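Local coordinates for molybdopterin adenylyltransferase (Helicobacter pylori, PDB 4XCW), which probably transfers the adenylyl group of ATP to molybdopterin, a late step in making the molybdenum cofactor, at residues I6-L11 and C69-T74; Y22-G27 and Y46-D51. All blocks are in the same frame, centred on the assembly; numbering follows the deposited sequence.

Contact 1 (I6-L11 and C69-T74); sequences IHIGVL and CDLVVT
G9 and V73 sit at the middle of a parallel strand pairing. G9 N donates to L71 O at 2.8 Å. G9 O accepts from V73 N at 2.9 Å. V73 O then takes L11 N at 2.9 Å. G9 thus bonds L71 and V73, the neighbours of its pair partner V72, the normal parallel pattern. CA-H groups share the same carbonyls: I8 CA lies 3.2 Å from L71 O.

At C69 and D70 the pattern changes. D70 N still reaches H7 O at 2.9 Å, but the bond is bent. The D70 side chain turns back and OD2 receives H7 N at 3.3 Å, so a carboxylate oxygen does the work of a backbone carbonyl. D70 OD1 is held by the backbone N of N162, which helps fix the carboxylate. C69 SG is anti to its own carbonyl carbon (chi1 -65°). This torsion lays the sulfur against the G9 backbone, 3.3 Å from G9 N, where G9 has no side chain.

I8, L71, V10 and V73 share one face of the sheet. L11, V72 and T74 lie on the other, where helix 53-66 packs on L11 and V72. Strand 42-49 flanks strand 6-13, and strand 129-134 flanks strand 71-75, so both strands are interior to the sheet, and the contact is buried.

Contact 2 (Y22-G27 and Y46-D51); sequences YEDLSG and YEIVAD
Y46 brings its phenol end up to the turn before helix 25-37, and it has the largest surface buried here. CG is anti to the backbone N (chi1 173°), which sends the ring out from the strand toward the turn. There its OH stands 3.4 Å from D24 OD1. The carboxylate and ring planes are steeply inclined, 79° apart. G27 CA lies obliquely to the ring, 4.3 Å from CE1. The absence of a side chain at G27 lets the ring come this close to the first turn of the helix.

A water joins Y46 OH to E23 O and G27 N. It donates to E23 O at 2.9 Å and accepts from G27 N at 3.1 Å. It also bonds Y46 OH at 2.9 Å. The water therefore ties the strand's tyrosine to the backbone on both sides of the helix start.

I48 supplies the apolar part. It points to the same side of the strand as Y46, and its CD1 tip reaches the turn. CD1 touches E23 CG at 4.2 Å. It also passes 4.1 Å from D24 OD1. The E23 chain bends beyond CG, and its OE2 bonds to S14 OG. This side chain is poorly ordered, so its position is less certain. R16 packs on both E23 and I48.

The contact joins the helix start and the second strand of the beta-alpha-beta unit 6-13, 25-37, 42-49. It is a small surface contact that combines one water bridge with light packing. The polar link between turn and strand runs largely through one ordered water.

The centres of contact 1 and contact 2 are about 14 Å apart. Strand 6-11 comes first in the chain, then 22-27, 46-51 and 69-74, so both segments of contact 2 fall between those of contact 1. The two contacts share one mixed sheet, in which strand 6-13 lies between strands 42-49 and 71-75. They meet directly: V10 O and E47 N are 3.0 Å apart, a probable hydrogen bond. Contact 1 thus builds the sheet's interior, while contact 2 links one of its two edge strands within this chain, 42-49, to helix 25-37. Both belong to the probable molybdopterin-binding domain.

Contact 1 (I6-L11 and C69-T74)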
loop_
_atom_site.group_PDB
_atom_site.type_symbol
_atom_site.label_atom_id
_atom_site.label_comp_id
_atom_site.label_asym_id
_atom_site.label_seq_id
_atom_site.Cartn_x
_atom_site.Cartn_y
_atom_site.Cartn_z
ATOM N N ILE B 6 8.880 -13.020 26.984
ATOM C CA ILE B 6 8.826 -12.374 25.682
ATOM C C ILE B 6 9.998 -11.414 25.580
ATOM O O ILE B 6 10.169 -10.537 26.428
ATOM C CB ILE B 6 7.503 -11.624 25.459
ATOM C CG1 ILE B 6 6.318 -12.578 25.640
ATOM C CG2 ILE B 6 7.472 -10.985 24.066
ATOM C CD1 ILE B 6 6.315 -13.750 24.675
ATOM N N HIS B 7 10.823 -11.608 24.558
ATOM C CA HIS B 7 11.935 -10.708 24.306
ATOM C C HIS B 7 11.519 -9.648 23.300
ATOM O O HIS B 7 10.975 -9.957 22.237
ATOM C CB HIS B 7 13.156 -11.488 23.822
ATOM C CG HIS B 7 13.782 -12.322 24.890
ATOM N ND1 HIS B 7 14.786 -11.851 25.711
ATOM C CD2 HIS B 7 13.531 -13.589 25.299
ATOM C CE1 HIS B 7 15.134 -12.793 26.564
ATOM N NE2 HIS B 7 14.386 -13.859 26.335
ATOM N N ILE B 8 11.749 -8.391 23.662
ATOM C CA ILE B 8 11.284 -7.270 22.857
ATOM C C ILE B 8 12.417 -6.307 22.541
ATOM O O ILE B 8 13.081 -5.801 23.445
ATOM C CB ILE B 8 10.158 -6.501 23.570
ATOM C CG1 ILE B 8 8.952 -7.417 23.776
ATOM C CG2 ILE B 8 9.744 -5.279 22.758
ATOM C CD1 ILE B 8 7.772 -6.731 24.421
ATOM N N GLY B 9 12.642 -6.072 21.254
ATOM C CA GLY B 9 13.643 -5.114 20.819
ATOM C C GLY B 9 13.052 -3.723 20.701
ATOM O O GLY B 9 11.940 -3.548 20.207
ATOM N N VAL B 10 13.790 -2.728 21.180
ATOM C CA VAL B 10 13.373 -1.335 21.049
ATOM C C VAL B 10 14.533 -0.565 20.439
ATOM O O VAL B 10 15.565 -0.375 21.077
ATOM C CB VAL B 10 12.973 -0.721 22.395
ATOM C CG1 VAL B 10 12.421 0.701 22.203
ATOM C CG2 VAL B 10 11.948 -1.601 23.088
ATOM N N LEU B 11 14.358 -0.131 19.198
ATOM C CA LEU B 11 15.415 0.534 18.461
ATOM C C LEU B 11 15.095 2.006 18.219
ATOM O O LEU B 11 14.181 2.323 17.467
ATOM C CB LEU B 11 15.645 -0.177 17.129
ATOM C CG LEU B 11 16.836 0.337 16.331
ATOM C CD1 LEU B 11 18.047 0.288 17.223
ATOM C CD2 LEU B 11 17.054 -0.497 15.079
ATOM N N CYS B 69 14.412 -11.709 19.792
ATOM C CA CYS B 69 13.208 -10.932 20.074
ATOM C C CYS B 69 12.026 -11.419 19.246
ATOM O O CYS B 69 12.139 -11.573 18.035
ATOM C CB CYS B 69 13.450 -9.451 19.795
ATOM S SG CYS B 69 14.661 -8.709 20.892
ATOM N N ASP B 70 10.892 -11.656 19.900
ATOM C CA ASP B 70 9.656 -12.002 19.204
ATOM C C ASP B 70 9.077 -10.776 18.504
ATOM O O ASP B 70 8.426 -10.879 17.463
ATOM C CB ASP B 70 8.627 -12.569 20.184
ATOM C CG ASP B 70 9.191 -13.689 21.036
ATOM O OD1 ASP B 70 9.323 -14.812 20.518
ATOM O OD2 ASP B 70 9.500 -13.446 22.224
ATOM N N LEU B 71 9.317 -9.621 19.107
ATOM C CA LEU B 71 8.815 -8.346 18.612
ATOM C C LEU B 71 9.921 -7.314 18.674
ATOM O O LEU B 71 10.578 -7.160 19.699
ATOM C CB LEU B 71 7.617 -7.871 19.437
ATOM C CG LEU B 71 7.089 -6.473 19.122
ATOM C CD1 LEU B 71 6.396 -6.445 17.768
ATOM C CD2 LEU B 71 6.145 -6.006 20.225
ATOM N N VAL B 72 10.131 -6.613 17.567
ATOM C CA VAL B 72 11.110 -5.541 17.523
ATOM C C VAL B 72 10.411 -4.291 17.015
ATOM O O VAL B 72 9.765 -4.317 15.969
ATOM C CB VAL B 72 12.310 -5.892 16.620
ATOM C CG1 VAL B 72 13.273 -4.708 16.531
ATOM C CG2 VAL B 72 13.022 -7.133 17.135
ATOM N N VAL B 73 10.494 -3.203 17.767
ATOM C CA VAL B 73 9.858 -1.973 17.317
ATOM C C VAL B 73 10.889 -0.865 17.196
ATOM O O VAL B 73 11.832 -0.791 17.978
ATOM C CB VAL B 73 8.718 -1.523 18.260
ATOM C CG1 VAL B 73 7.614 -2.576 18.315
ATOM C CG2 VAL B 73 9.245 -1.223 19.664
ATOM N N THR B 74 10.707 -0.007 16.199
ATOM C CA THR B 74 11.593 1.129 16.020
ATOM C C THR B 74 10.849 2.420 16.295
ATOM O O THR B 74 9.623 2.472 16.200
ATOM C CB THR B 74 12.165 1.198 14.588
ATOM O OG1 THR B 74 11.092 1.391 13.665
ATOM C CG2 THR B 74 12.907 -0.074 14.228
#

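Contact 2 (Y22-G27 and Y46-D51)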
loop_
_atom_site.group_PDB
_atom_site.type_symbol
_atom_site.label_atom_id
_atom_site.label_comp_id
_atom_site.label_asym_id
_atom_site.label_seq_id
_atom_site.Cartn_x
_atom_site.Cartn_y
_atom_site.Cartn_z
ATOM N N TYR B 22 15.996 14.181 27.089
ATOM C CA TYR B 22 14.732 13.588 26.635
ATOM C C TYR B 22 14.939 12.614 25.472
ATOM O O TYR B 22 13.997 12.311 24.738
ATOM C CB TYR B 22 13.723 14.661 26.204
ATOM C CG TYR B 22 13.583 15.842 27.135
ATOM C CD1 TYR B 22 13.510 15.669 28.510
ATOM C CD2 TYR B 22 13.514 17.136 26.631
ATOM C CE1 TYR B 22 13.377 16.754 29.360
ATOM C CE2 TYR B 22 13.383 18.225 27.471
ATOM C CZ TYR B 22 13.315 18.029 28.834
ATOM O OH TYR B 22 13.184 19.113 29.670
ATOM N N GLU B 23 16.164 12.124 25.305
ATOM C CA GLU B 23 16.475 11.203 24.214
ATOM C C GLU B 23 15.853 9.826 24.465
ATOM O O GLU B 23 15.836 8.965 23.584
ATOM C CB GLU B 23 17.994 11.084 24.037
ATOM C CG GLU B 23 18.436 10.372 22.762
ATOM C CD GLU B 23 18.604 11.316 21.587
ATOM O OE1 GLU B 23 19.159 12.417 21.781
ATOM O OE2 GLU B 23 18.183 10.954 20.468
ATOM N N ASP B 24 15.321 9.633 25.668
ATOM C CA ASP B 24 14.770 8.345 26.066
ATOM C C ASP B 24 13.244 8.316 26.121
ATOM O O ASP B 24 12.662 7.263 26.370
ATOM C CB ASP B 24 15.328 7.940 27.432
ATOM C CG ASP B 24 16.696 7.295 27.341
ATOM O OD1 ASP B 24 17.363 7.445 26.295
ATOM O OD2 ASP B 24 17.102 6.633 28.319
ATOM N N LEU B 25 12.602 9.458 25.888
ATOM C CA LEU B 25 11.152 9.572 26.066
ATOM C C LEU B 25 10.347 8.574 25.236
ATOM O O LEU B 25 9.422 7.938 25.743
ATOM C CB LEU B 25 10.680 10.991 25.735
ATOM C CG LEU B 25 10.870 12.065 26.808
ATOM C CD1 LEU B 25 10.046 13.304 26.471
ATOM C CD2 LEU B 25 10.519 11.527 28.191
ATOM N N SER B 26 10.694 8.447 23.960
ATOM C CA SER B 26 9.974 7.552 23.062
ATOM C C SER B 26 10.150 6.100 23.481
ATOM O O SER B 26 9.183 5.341 23.529
ATOM C CB SER B 26 10.441 7.756 21.622
ATOM O OG SER B 26 10.155 9.078 21.200
ATOM N N GLY B 27 11.384 5.727 23.805
ATOM C CA GLY B 27 11.683 4.386 24.269
ATOM C C GLY B 27 10.970 4.061 25.567
ATOM O O GLY B 27 10.478 2.949 25.752
ATOM N N TYR B 46 17.126 -2.581 24.327
ATOM C CA TYR B 46 17.049 -1.211 23.838
ATOM C C TYR B 46 18.388 -0.735 23.294
ATOM O O TYR B 46 19.429 -0.963 23.904
ATOM C CB TYR B 46 16.578 -0.282 24.959
ATOM C CG TYR B 46 16.628 1.194 24.620
ATOM C CD1 TYR B 46 15.707 1.758 23.744
ATOM C CD2 TYR B 46 17.584 2.027 25.191
ATOM C CE1 TYR B 46 15.741 3.108 23.441
ATOM C CE2 TYR B 46 17.625 3.381 24.894
ATOM C CZ TYR B 46 16.700 3.913 24.016
ATOM O OH TYR B 46 16.731 5.256 23.715
ATOM N N GLU B 47 18.351 -0.075 22.141
ATOM C CA GLU B 47 19.550 0.479 21.529
ATOM C C GLU B 47 19.238 1.786 20.825
ATOM O O GLU B 47 18.204 1.913 20.172
ATOM C CB GLU B 47 20.160 -0.502 20.525
ATOM C CG GLU B 47 20.921 -1.651 21.145
ATOM C CD GLU B 47 21.732 -2.424 20.125
ATOM O OE1 GLU B 47 22.429 -3.379 20.528
ATOM O OE2 GLU B 47 21.675 -2.076 18.926
ATOM N N ILE B 48 20.137 2.751 20.970
ATOM C CA ILE B 48 20.074 3.985 20.204
ATOM C C ILE B 48 21.052 3.869 19.047
ATOM O O ILE B 48 22.233 3.607 19.254
ATOM C CB ILE B 48 20.425 5.220 21.058
ATOM C CG1 ILE B 48 19.600 5.232 22.343
ATOM C CG2 ILE B 48 20.208 6.502 20.262
ATOM C CD1 ILE B 48 19.834 6.461 23.208
ATOM N N VAL B 49 20.557 4.058 17.832
ATOM C CA VAL B 49 21.383 3.897 16.642
ATOM C C VAL B 49 21.289 5.127 15.739
ATOM O O VAL B 49 20.210 5.690 15.556
ATOM C CB VAL B 49 20.972 2.622 15.869
ATOM C CG1 VAL B 49 21.700 2.519 14.538
ATOM C CG2 VAL B 49 21.263 1.401 16.715
ATOM N N ALA B 50 22.427 5.552 15.197
ATOM C CA ALA B 50 22.467 6.693 14.286
ATOM C C ALA B 50 21.639 6.438 13.025
ATOM O O ALA B 50 21.362 5.291 12.672
ATOM C CB ALA B 50 23.906 7.019 13.916
ATOM N N ASP B 51 21.243 7.514 12.351
ATOM C CA ASP B 51 20.455 7.402 11.124
ATOM C C ASP B 51 21.304 6.927 9.951
ATOM O O ASP B 51 21.339 7.573 8.902
ATOM C CB ASP B 51 19.812 8.746 10.769
ATOM C CG ASP B 51 18.577 9.035 11.589
ATOM O OD1 ASP B 51 17.723 8.132 11.721
ATOM O OD2 ASP B 51 18.454 10.169 12.093
HETATM O O HOH W 1 14.268 6.623 22.960
#